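Side-chain contacts in 2-dehydropantoate 2-reductase (Geobacter metallireducens, PDB 3HN2), which probably catalyses the NADPH-dependent reduction of ketopantoate to pantoic acid, a step in the biosynthesis of pantothenate: residues N104-E109 with F275-A280; L148-F151 with G157-E160; L187-P192 with E247-M252; G219-V224 with G240-M245; G227-A230 with F236-D239. All blocks are in the same frame, centred on the assembly; numbering follows the deposited sequence.

Contact 1 (N104-E109 with F275-A280); sequences NGLGNE and FRTPLA
The first torsions of Leu106 and Thr277 bring their apolar atoms together. In Leu106 CG stands opposite the carbonyl carbon (chi1 -66°), and CD1 continues outward beyond it. In Thr277 a chi1 of -52° sets the methyl CG2 opposite the backbone N and leaves OG1 beside that N. The methyl therefore meets the loop, while OG1 is hydrogen-bonded to the carbonyl oxygen of Ala272 in its own helix. Thr277 CG2 lies 3.8 Å from Leu106 CB. Farther along the leucine, CD1 comes within 3.8 Å of Pro278 CG. Leu106 and Pro278 pass each other at a slant. The contact is wholly apolar, with no hydrogen bond between the segments. Gly107 continues it, and a CB there would press close to Thr277 CG2. The loop is braced from within: Asn108 ND2 gives a hydrogen bond of 3.1 Å to Asn104 O, the donor standing above the carbonyl plane. Gly107 is the N-cap of helix 108-115. The loop thus links the Rossmann-type part of the chain to helix 271-284 of the C-terminal helical part. Leu106 also makes a backbone hydrogen bond with Ala273. Helix 179-200 adds a third wall, with Leu187 against Leu106 and Trp184 against Pro278.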
# COMPACT_ATOMS: atom_id res chain seq x y z
N ASN A 104 9.17 -11.51 14.41
CA ASN A 104 9.95 -10.61 13.57
C ASN A 104 11.46 -10.77 13.68
O ASN A 104 11.97 -11.19 14.72
CB ASN A 104 9.56 -9.15 13.87
CG ASN A 104 8.13 -8.84 13.48
OD1 ASN A 104 7.47 -9.63 12.80
ND2 ASN A 104 7.65 -7.68 13.90
N GLY A 105 12.15 -10.44 12.60
CA GLY A 105 13.60 -10.44 12.59
C GLY A 105 14.17 -11.81 12.30
O GLY A 105 13.53 -12.63 11.65
N LEU A 106 15.38 -12.04 12.79
CA LEU A 106 16.10 -13.26 12.50
C LEU A 106 16.37 -14.10 13.74
O LEU A 106 15.99 -13.72 14.86
CB LEU A 106 17.43 -12.93 11.86
CG LEU A 106 17.50 -12.30 10.48
CD1 LEU A 106 18.97 -12.17 10.12
CD2 LEU A 106 16.77 -13.10 9.41
N GLY A 107 17.02 -15.24 13.54
CA GLY A 107 17.50 -16.07 14.63
C GLY A 107 16.45 -16.96 15.25
O GLY A 107 16.80 -17.95 15.91
N ASN A 108 15.18 -16.61 15.06
CA ASN A 108 14.05 -17.30 15.67
C ASN A 108 13.94 -18.74 15.20
O ASN A 108 13.81 -19.66 16.03
CB ASN A 108 12.75 -16.55 15.37
CG ASN A 108 12.80 -15.09 15.80
OD1 ASN A 108 13.38 -14.75 16.83
ND2 ASN A 108 12.18 -14.22 15.02
N GLU A 109 14.05 -18.94 13.89
CA GLU A 109 14.02 -20.28 13.31
C GLU A 109 15.14 -21.15 13.86
O GLU A 109 14.92 -22.31 14.21
CB GLU A 109 14.12 -20.22 11.78
CG GLU A 109 12.82 -19.87 11.08
CD GLU A 109 12.61 -18.36 10.87
OE1 GLU A 109 13.51 -17.54 11.17
OE2 GLU A 109 11.53 -17.98 10.39
N PHE A 275 17.45 -5.73 14.37
CA PHE A 275 18.64 -4.94 14.05
C PHE A 275 19.97 -5.62 14.37
O PHE A 275 20.83 -5.74 13.51
CB PHE A 275 18.61 -3.59 14.75
CG PHE A 275 17.55 -2.66 14.25
CD1 PHE A 275 17.85 -1.73 13.25
CD2 PHE A 275 16.28 -2.67 14.79
CE1 PHE A 275 16.88 -0.84 12.80
CE2 PHE A 275 15.30 -1.79 14.34
CZ PHE A 275 15.60 -0.88 13.34
N ARG A 276 20.15 -6.04 15.63
CA ARG A 276 21.47 -6.50 16.08
C ARG A 276 21.87 -7.86 15.51
O ARG A 276 23.05 -8.08 15.21
CB ARG A 276 21.60 -6.46 17.61
CG ARG A 276 21.72 -5.04 18.18
CD ARG A 276 23.03 -4.38 17.78
NE ARG A 276 23.13 -2.99 18.21
CZ ARG A 276 24.03 -2.12 17.75
NH1 ARG A 276 24.91 -2.52 16.83
NH2 ARG A 276 24.05 -0.86 18.19
N THR A 277 20.89 -8.74 15.33
CA THR A 277 21.08 -10.05 14.69
C THR A 277 21.45 -9.95 13.19
O THR A 277 22.43 -10.58 12.77
CB THR A 277 19.88 -11.03 14.93
OG1 THR A 277 19.58 -11.11 16.33
CG2 THR A 277 20.18 -12.41 14.40
N PRO A 278 20.67 -9.19 12.37
CA PRO A 278 21.14 -8.97 11.00
C PRO A 278 22.50 -8.29 10.89
O PRO A 278 23.30 -8.71 10.05
CB PRO A 278 20.05 -8.08 10.41
CG PRO A 278 18.85 -8.50 11.13
CD PRO A 278 19.33 -8.61 12.54
N LEU A 279 22.75 -7.28 11.72
CA LEU A 279 24.05 -6.60 11.75
C LEU A 279 25.16 -7.60 12.09
O LEU A 279 26.22 -7.57 11.46
CB LEU A 279 24.06 -5.42 12.73
CG LEU A 279 23.50 -4.08 12.25
CD1 LEU A 279 23.18 -3.15 13.42
CD2 LEU A 279 24.45 -3.40 11.29
N ALA A 280 24.89 -8.47 13.06
CA ALA A 280 25.76 -9.62 13.36
C ALA A 280 26.00 -10.49 12.13
O ALA A 280 27.15 -10.77 11.80
CB ALA A 280 25.19 -10.48 14.50

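Contact 2 (L148-F151 with G157-E160); sequences LGEF and GRIE
Glu150 OE2 lies 3.3 Å from Arg158 NE and forms a salt bridge with it. The oxygen sits well out of the guanidinium plane, and no N-H points at it. The attraction is therefore one of charge alone. The carboxylate and guanidinium planes are turned 59° apart. A chi1 of 48° puts Glu150 CG between the backbone N and the carbonyl carbon, and the chain runs on extended, so that the carboxylate passes over the arginine while CB stays at its edge. There Arg158 NH1 comes within 3.3 Å of Glu150 CB. NH2, the amino group on the side of CD, has another partner: it is hydrogen-bonded to the carbonyl oxygen of Glu119.

Next to the charged pair lies Ile159, which is buried. Its CD1 packs 3.7 Å from Glu150 CB, and its CG1 lies 4.0 Å from Glu150 CG. The other branch reaches back along the strand: Ile159 CG2 is 3.7 Å from Leu148 O and 4.2 Å from Leu148 CB. The isoleucine thus spans both residues of the strand that point to the helix, with Gly149 between them. Ile122 of strand 121-129 and Thr175 of strand 173-175 also touch Ile159. The first turn of helix 157-168 is in this way laid on the end of strand 142-150. This is the strand-to-helix step of a beta-alpha-beta crossover, which returns to the sheet at strand 173-175, parallel to strand 142-150.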
# COMPACT_ATOMS: atom_id res chain seq x y z
N LEU A 148 5.18 -19.09 3.77
CA LEU A 148 5.62 -20.25 4.58
C LEU A 148 6.85 -20.96 4.01
O LEU A 148 6.85 -21.41 2.86
CB LEU A 148 4.49 -21.27 4.73
CG LEU A 148 3.28 -20.91 5.60
CD1 LEU A 148 2.30 -22.03 5.68
CD2 LEU A 148 3.70 -20.45 6.99
N GLY A 149 7.90 -21.04 4.82
CA GLY A 149 9.10 -21.80 4.44
C GLY A 149 9.50 -22.81 5.51
O GLY A 149 9.24 -22.63 6.70
N GLU A 150 10.14 -23.89 5.09
CA GLU A 150 10.71 -24.81 6.07
C GLU A 150 12.17 -24.47 6.32
O GLU A 150 12.92 -24.19 5.37
CB GLU A 150 10.53 -26.27 5.66
CG GLU A 150 10.90 -26.60 4.24
CD GLU A 150 10.73 -28.07 3.92
OE1 GLU A 150 10.94 -28.42 2.74
OE2 GLU A 150 10.41 -28.87 4.82
N PHE A 151 12.56 -24.46 7.59
CA PHE A 151 13.95 -24.22 7.96
C PHE A 151 14.88 -25.28 7.35
O PHE A 151 15.79 -24.95 6.60
CB PHE A 151 14.11 -24.14 9.47
CG PHE A 151 15.53 -23.92 9.91
CD1 PHE A 151 16.15 -22.69 9.69
CD2 PHE A 151 16.25 -24.94 10.54
CE1 PHE A 151 17.47 -22.47 10.08
CE2 PHE A 151 17.57 -24.73 10.94
CZ PHE A 151 18.18 -23.50 10.71
N GLY A 157 4.44 -31.47 0.99
CA GLY A 157 3.21 -31.86 1.67
C GLY A 157 3.03 -31.13 2.98
O GLY A 157 2.05 -30.42 3.16
N ARG A 158 4.02 -31.27 3.86
CA ARG A 158 4.09 -30.54 5.14
C ARG A 158 3.84 -29.03 5.00
O ARG A 158 3.03 -28.47 5.74
CB ARG A 158 5.44 -30.83 5.82
CG ARG A 158 6.06 -29.68 6.62
CD ARG A 158 7.36 -30.11 7.27
NE ARG A 158 8.32 -29.02 7.42
CZ ARG A 158 9.30 -29.01 8.33
NH1 ARG A 158 10.14 -28.00 8.41
NH2 ARG A 158 9.42 -30.02 9.17
N ILE A 159 4.50 -28.40 4.04
CA ILE A 159 4.41 -26.95 3.85
C ILE A 159 3.12 -26.58 3.11
O ILE A 159 2.51 -25.54 3.39
CB ILE A 159 5.68 -26.40 3.15
CG1 ILE A 159 6.92 -26.65 4.02
CG2 ILE A 159 5.58 -24.90 2.86
CD1 ILE A 159 6.79 -26.11 5.44
N GLU A 160 2.69 -27.43 2.18
CA GLU A 160 1.45 -27.19 1.44
C GLU A 160 0.20 -27.49 2.27
O GLU A 160 -0.81 -26.83 2.08
CB GLU A 160 1.42 -27.97 0.12
CG GLU A 160 2.43 -27.49 -0.93
CD GLU A 160 2.15 -26.08 -1.47
OE1 GLU A 160 0.98 -25.65 -1.49
OE2 GLU A 160 3.12 -25.40 -1.88

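Contact 3 (L187-P192 with E247-M252); sequences LVWNIP and EFTDAM
A Met-aromatic contact and an aromatic pair meet at Trp189, part of a larger aromatic cluster close to the subunit interface. The indole nitrogen is held by a hydroxyl. Trp189 NE1 donates to Thr249 OG1 over 2.8 Å, with an N-H...O angle of 138°, so the bond is short but bent. The oxygen is slightly tilted from the ring plane. Thr249 OG1 is also hydrogen-bonded to the carbonyl oxygen of Met245, which helps to fix its position. The threonine methyl packs beside the same ring, with Thr249 CG2 3.6 Å from Trp189 CZ2. With CG opposite its backbone N (chi1 -167°), the Trp189 ring leaves the helix and reaches segment 247-252.

Phe248 approaches as an offset edge-to-face partner. Its edge is directed to the face of the indole, and the ring planes stand at 82°. At the six-membered ring, Met252 SD lies 3.8 Å from Trp189 CZ2 and Met252 CE is equally near to it. The sulfur lies oblique to the ring. A leucine in place of Trp189 would probably leave Thr249 OG1 without its indole donor and open a gap beside Phe248 and Met252.

Around the pair, Phe193 of helix 179-200 stacks on Trp189, and Phe127 of strand 121-129 meets it edge-to-face. Phe248 and Met252 also pack on Glu247 and Ala251 of the second subunit. Trp189 thus joins helix 179-200 to the end of helix 241-249.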
# COMPACT_ATOMS: atom_id res chain seq x y z
N LEU A 187 13.00 -7.67 6.06
CA LEU A 187 13.97 -6.82 6.76
C LEU A 187 14.27 -5.54 5.99
O LEU A 187 14.57 -4.51 6.59
CB LEU A 187 15.27 -7.59 7.04
CG LEU A 187 15.62 -8.06 8.46
CD1 LEU A 187 14.44 -8.02 9.45
CD2 LEU A 187 16.28 -9.46 8.45
N VAL A 188 14.17 -5.60 4.66
CA VAL A 188 14.31 -4.43 3.80
C VAL A 188 13.24 -3.38 4.11
O VAL A 188 13.47 -2.19 3.96
CB VAL A 188 14.30 -4.82 2.30
CG1 VAL A 188 14.26 -3.57 1.39
CG2 VAL A 188 15.52 -5.64 1.96
N TRP A 189 12.08 -3.84 4.58
CA TRP A 189 11.01 -2.93 4.98
C TRP A 189 11.09 -2.57 6.46
O TRP A 189 10.93 -1.40 6.84
CB TRP A 189 9.63 -3.51 4.66
CG TRP A 189 8.58 -2.47 4.77
CD1 TRP A 189 8.16 -1.61 3.79
CD2 TRP A 189 7.84 -2.12 5.95
NE1 TRP A 189 7.18 -0.78 4.28
CE2 TRP A 189 6.98 -1.05 5.60
CE3 TRP A 189 7.82 -2.61 7.27
CZ2 TRP A 189 6.10 -0.47 6.52
CZ3 TRP A 189 6.94 -2.03 8.19
CH2 TRP A 189 6.09 -0.96 7.81
N ASN A 190 11.30 -3.60 7.29
CA ASN A 190 11.23 -3.48 8.75
C ASN A 190 12.32 -2.63 9.36
O ASN A 190 12.14 -2.08 10.43
CB ASN A 190 11.27 -4.87 9.42
CG ASN A 190 9.89 -5.40 9.78
OD1 ASN A 190 8.86 -4.86 9.35
ND2 ASN A 190 9.86 -6.47 10.57
N ILE A 191 13.47 -2.55 8.70
CA ILE A 191 14.59 -1.81 9.27
C ILE A 191 14.43 -0.28 9.13
O ILE A 191 14.42 0.39 10.16
CB ILE A 191 15.98 -2.40 8.87
CG1 ILE A 191 16.18 -3.75 9.60
CG2 ILE A 191 17.10 -1.44 9.22
CD1 ILE A 191 17.47 -4.48 9.27
N PRO A 192 14.28 0.26 7.89
CA PRO A 192 14.04 1.73 7.81
C PRO A 192 12.78 2.19 8.54
O PRO A 192 12.83 3.17 9.27
CB PRO A 192 13.90 2.00 6.31
CG PRO A 192 13.61 0.67 5.70
CD PRO A 192 14.34 -0.33 6.54
N GLU A 247 7.55 2.58 -3.01
CA GLU A 247 6.20 2.79 -3.56
C GLU A 247 5.12 2.04 -2.78
O GLU A 247 3.99 2.51 -2.70
CB GLU A 247 6.15 2.39 -5.04
CG GLU A 247 6.89 3.33 -5.99
CD GLU A 247 6.88 2.83 -7.44
OE1 GLU A 247 7.63 3.40 -8.26
OE2 GLU A 247 6.14 1.88 -7.75
N PHE A 248 5.48 0.87 -2.24
CA PHE A 248 4.56 0.04 -1.46
C PHE A 248 4.12 0.73 -0.17
O PHE A 248 2.93 0.74 0.15
CB PHE A 248 5.21 -1.32 -1.15
CG PHE A 248 4.46 -2.17 -0.15
CD1 PHE A 248 3.36 -2.92 -0.55
CD2 PHE A 248 4.89 -2.26 1.17
CE1 PHE A 248 2.68 -3.71 0.36
CE2 PHE A 248 4.22 -3.05 2.09
CZ PHE A 248 3.11 -3.79 1.68
N THR A 249 5.08 1.31 0.54
CA THR A 249 4.83 1.99 1.82
C THR A 249 4.06 3.30 1.60
O THR A 249 3.40 3.80 2.52
CB THR A 249 6.15 2.24 2.60
OG1 THR A 249 7.10 1.22 2.28
CG2 THR A 249 5.95 2.22 4.10
N ASP A 250 4.11 3.82 0.38
CA ASP A 250 3.44 5.06 -0.00
C ASP A 250 1.92 4.89 -0.16
O ASP A 250 1.19 5.88 -0.28
CB ASP A 250 4.04 5.58 -1.32
CG ASP A 250 4.25 7.08 -1.32
OD1 ASP A 250 5.17 7.55 -2.03
OD2 ASP A 250 3.50 7.81 -0.63
N ALA A 251 1.45 3.65 -0.15
CA ALA A 251 0.02 3.33 -0.24
C ALA A 251 -0.59 3.03 1.13
O ALA A 251 -1.71 2.54 1.23
CB ALA A 251 -0.19 2.14 -1.17
N MET A 252 0.17 3.33 2.18
CA MET A 252 -0.21 2.95 3.54
C MET A 252 -0.74 4.12 4.32
O MET A 252 -1.20 3.95 5.45
CB MET A 252 1.00 2.37 4.28
CG MET A 252 1.31 0.93 3.97
SD MET A 252 2.84 0.51 4.79
CE MET A 252 2.59 -1.22 5.21

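Contact 4 (G219-V224 with G240-M245); sequences GIMLEV and GYVDDM
Met221 reaches across to helix 241-249 with its whole length. Its CB starts the contact, 3.9 Å from Val242 CG2. A chi1 of -79° sets CG opposite the carbonyl carbon, and from there the chain is extended. This carries the sulfur past the valine: Met221 SD lies 4.0 Å from Val242 CA and 4.1 Å from Val242 CG1. The methyl goes one turn farther, and Met221 CE ends 3.6 Å from Met245 CB.

The two methionines cross at about a right angle. Met245 starts toward Met221, but its chain bends at chi2 and chi3 and its end leads away. It touches Trp189 instead. Val242 is the centre of the contact on its side. One methyl, CG2, lies against the base of Met221. It also meets the neighbouring leucine, with Leu222 CG 4.3 Å from Val242 CG2. Leu222 is exposed and borders the contact, whereas Met221, Val242 and Met245 are buried. No hydrogen bond joins the segments.

Phe193 of helix 179-200 touches Met221, so that helix lies against both methionines. Helices 211-229 and 241-249 follow each other in the chain. The axes of segments 219-224 and 241-245 cross steeply, at 131° between their directions, with a closest approach of 10.1 Å. The contact belongs to the core of the helical C-terminal domain of the ketopantoate reductase fold, where it packs helix 241-249 on helix 211-229.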
# COMPACT_ATOMS: atom_id res chain seq x y z
N GLY A 219 19.20 4.33 1.22
CA GLY A 219 20.53 3.94 1.67
C GLY A 219 20.49 2.84 2.72
O GLY A 219 21.26 1.87 2.63
N ILE A 220 19.59 2.99 3.69
CA ILE A 220 19.36 1.97 4.71
C ILE A 220 18.98 0.65 4.04
O ILE A 220 19.56 -0.40 4.34
CB ILE A 220 18.27 2.41 5.72
CG1 ILE A 220 18.78 3.55 6.60
CG2 ILE A 220 17.83 1.24 6.61
CD1 ILE A 220 17.67 4.34 7.28
N MET A 221 18.02 0.75 3.11
CA MET A 221 17.55 -0.39 2.33
C MET A 221 18.63 -1.10 1.53
O MET A 221 18.71 -2.34 1.58
CB MET A 221 16.44 0.05 1.39
CG MET A 221 15.12 0.18 2.09
SD MET A 221 13.78 0.26 0.90
CE MET A 221 12.44 0.32 2.07
N LEU A 222 19.46 -0.34 0.83
CA LEU A 222 20.60 -0.90 0.09
C LEU A 222 21.60 -1.69 0.95
O LEU A 222 22.25 -2.62 0.46
CB LEU A 222 21.33 0.18 -0.69
CG LEU A 222 20.63 0.69 -1.95
CD1 LEU A 222 21.06 2.12 -2.32
CD2 LEU A 222 20.86 -0.26 -3.09
N GLU A 223 21.73 -1.31 2.22
CA GLU A 223 22.65 -1.96 3.15
C GLU A 223 22.12 -3.32 3.56
O GLU A 223 22.87 -4.30 3.56
CB GLU A 223 22.86 -1.09 4.39
CG GLU A 223 23.71 0.15 4.15
CD GLU A 223 23.98 0.94 5.43
OE1 GLU A 223 23.72 0.42 6.54
OE2 GLU A 223 24.46 2.08 5.30
N VAL A 224 20.83 -3.37 3.90
CA VAL A 224 20.11 -4.59 4.24
C VAL A 224 20.17 -5.61 3.10
O VAL A 224 20.38 -6.81 3.34
CB VAL A 224 18.64 -4.29 4.62
CG1 VAL A 224 17.89 -5.55 5.00
CG2 VAL A 224 18.58 -3.29 5.77
N GLY A 240 16.25 -2.17 -6.61
CA GLY A 240 15.05 -2.03 -7.42
C GLY A 240 13.92 -2.60 -6.59
O GLY A 240 12.79 -2.11 -6.67
N TYR A 241 14.23 -3.61 -5.76
CA TYR A 241 13.34 -4.01 -4.66
C TYR A 241 13.19 -2.85 -3.66
O TYR A 241 12.23 -2.81 -2.89
CB TYR A 241 13.75 -5.34 -3.96
CG TYR A 241 12.75 -5.77 -2.88
CD1 TYR A 241 13.02 -5.58 -1.55
CD2 TYR A 241 11.51 -6.28 -3.23
CE1 TYR A 241 12.09 -5.91 -0.59
CE2 TYR A 241 10.57 -6.62 -2.27
CZ TYR A 241 10.88 -6.45 -0.96
OH TYR A 241 9.95 -6.78 0.03
N VAL A 242 14.16 -1.93 -3.69
CA VAL A 242 14.10 -0.64 -2.98
C VAL A 242 12.91 0.15 -3.49
O VAL A 242 11.98 0.43 -2.73
CB VAL A 242 15.40 0.19 -3.18
CG1 VAL A 242 15.21 1.64 -2.68
CG2 VAL A 242 16.56 -0.44 -2.47
N ASP A 243 12.94 0.47 -4.79
CA ASP A 243 11.90 1.25 -5.47
C ASP A 243 10.51 0.68 -5.20
O ASP A 243 9.53 1.42 -5.11
CB ASP A 243 12.15 1.28 -6.98
CG ASP A 243 13.46 1.96 -7.35
OD1 ASP A 243 14.52 1.33 -7.20
OD2 ASP A 243 13.42 3.13 -7.79
N ASP A 244 10.48 -0.64 -5.04
CA ASP A 244 9.26 -1.38 -4.80
C ASP A 244 8.74 -1.31 -3.36
O ASP A 244 7.56 -1.51 -3.14
CB ASP A 244 9.42 -2.84 -5.27
CG ASP A 244 9.65 -2.96 -6.78
OD1 ASP A 244 9.08 -2.15 -7.54
OD2 ASP A 244 10.39 -3.87 -7.21
N MET A 245 9.61 -1.06 -2.36
CA MET A 245 9.12 -0.91 -0.98
C MET A 245 8.92 0.60 -0.71
O MET A 245 8.19 0.99 0.21
CB MET A 245 10.07 -1.52 0.06
CG MET A 245 10.37 -3.04 -0.08
SD MET A 245 8.91 -4.05 -0.40
CE MET A 245 8.22 -4.23 1.23

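Contact 5 (G227-A230 with F236-D239); sequences GANA and FIAD
The end of helix 211-229 is tied to the loop that follows it by one asparagine, which grips the backbone of a single residue at two points. Asn229 OD1 accepts a hydrogen bond from Ile237 N at 2.7 Å. Its other amide atom, ND2, donates to Ile237 O, also at 2.7 Å. The first bond is bent, and its donor is a little tilted from the carbonyl plane. The second is straighter, with an N-H...O angle of 156°, and lies in the carbonyl plane of Ile237. The two bonds fix the rotation of the amide, using its oxygen and one N-H of ND2.

The side chain thus pairs with Ile237 much as a neighbouring strand could, in a segment that is itself neither helix nor strand. That loop leads on to helix 241-249 within the C-terminal helical domain. An alanine here would remove the amide, and the N-H and carbonyl of Ile237 would probably be left without their hydrogen-bonded tie to the helix end.

The amide lies over the CD1 side of the Phe236 ring, off its centre, the two planes 21° apart. Phe236 CD1 is 3.6 Å from Asn229 CG, and Phe236 CZ is 3.5 Å from Asn229 O. The ring is exposed, so this part of the contact lies at the surface.

Ile237 also points toward the helix end and is buried. With CG1 opposite its carbonyl carbon (chi1 -53°), its CD1 reaches Ala228 CB at 3.7 Å. Trp184 of helix 179-200 touches both Ala228 and Ile237, and Arg181 also packs on Ile237.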
# COMPACT_ATOMS: atom_id res chain seq x y z
N GLY A 227 23.74 -6.93 2.91
CA GLY A 227 23.89 -7.90 3.99
C GLY A 227 23.11 -9.17 3.72
O GLY A 227 23.44 -10.23 4.25
N ALA A 228 22.08 -9.07 2.88
CA ALA A 228 21.28 -10.22 2.49
C ALA A 228 21.97 -11.04 1.41
O ALA A 228 21.99 -12.27 1.48
CB ALA A 228 19.92 -9.78 2.01
N ASN A 229 22.53 -10.37 0.41
CA ASN A 229 23.08 -11.03 -0.77
C ASN A 229 24.35 -11.83 -0.52
O ASN A 229 24.67 -12.75 -1.28
CB ASN A 229 23.28 -10.03 -1.90
CG ASN A 229 21.98 -9.64 -2.56
OD1 ASN A 229 21.04 -10.45 -2.62
ND2 ASN A 229 21.91 -8.41 -3.07
N ALA A 230 25.06 -11.49 0.55
CA ALA A 230 26.24 -12.25 0.94
C ALA A 230 25.95 -13.22 2.09
O ALA A 230 26.81 -13.46 2.93
CB ALA A 230 27.37 -11.30 1.29
N PHE A 236 19.67 -14.08 -5.66
CA PHE A 236 20.07 -12.74 -5.23
C PHE A 236 18.93 -11.74 -5.21
O PHE A 236 18.16 -11.64 -6.17
CB PHE A 236 21.19 -12.21 -6.13
CG PHE A 236 22.58 -12.51 -5.63
CD1 PHE A 236 23.44 -11.47 -5.30
CD2 PHE A 236 23.02 -13.82 -5.49
CE1 PHE A 236 24.73 -11.74 -4.83
CE2 PHE A 236 24.30 -14.09 -5.02
CZ PHE A 236 25.16 -13.05 -4.69
N ILE A 237 18.81 -11.01 -4.10
CA ILE A 237 17.88 -9.88 -4.01
C ILE A 237 18.50 -8.73 -4.77
O ILE A 237 19.60 -8.27 -4.44
CB ILE A 237 17.58 -9.46 -2.55
CG1 ILE A 237 17.11 -10.66 -1.72
CG2 ILE A 237 16.54 -8.34 -2.52
CD1 ILE A 237 17.01 -10.40 -0.24
N ALA A 238 17.81 -8.29 -5.81
CA ALA A 238 18.25 -7.16 -6.60
C ALA A 238 17.85 -5.90 -5.87
O ALA A 238 16.85 -5.92 -5.15
CB ALA A 238 17.60 -7.20 -7.97
N ASP A 239 18.61 -4.83 -6.04
CA ASP A 239 18.08 -3.49 -5.74
C ASP A 239 17.16 -3.10 -6.89
O ASP A 239 17.28 -3.63 -8.00
CB ASP A 239 19.15 -2.43 -5.46
CG ASP A 239 20.43 -2.63 -6.24
OD1 ASP A 239 21.52 -2.54 -5.63
OD2 ASP A 239 20.37 -2.87 -7.47

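Overall arrangement
From the N terminus, contact 1 opens first, at 104-109, and closes last, at 275-280. Its long loop holds the other four. Contact 2 comes next and closes a short loop within the Rossmann-type domain. Contact 3 opens only after that, at 187-192, and encloses contact 4, which in turn encloses contact 5. None of the loops cross. Contacts 3 and 4 tie helices 179-200, 211-229 and 241-249 together, and contact 5 fixes the loop between the last two, while contact 1 joins this helical domain to the nucleotide-binding one. Contacts 3 and 4 touch through Val188 and Met221. Contacts 1 and 2 touch through Glu109 and Phe151, though their centres are about 21 Å apart.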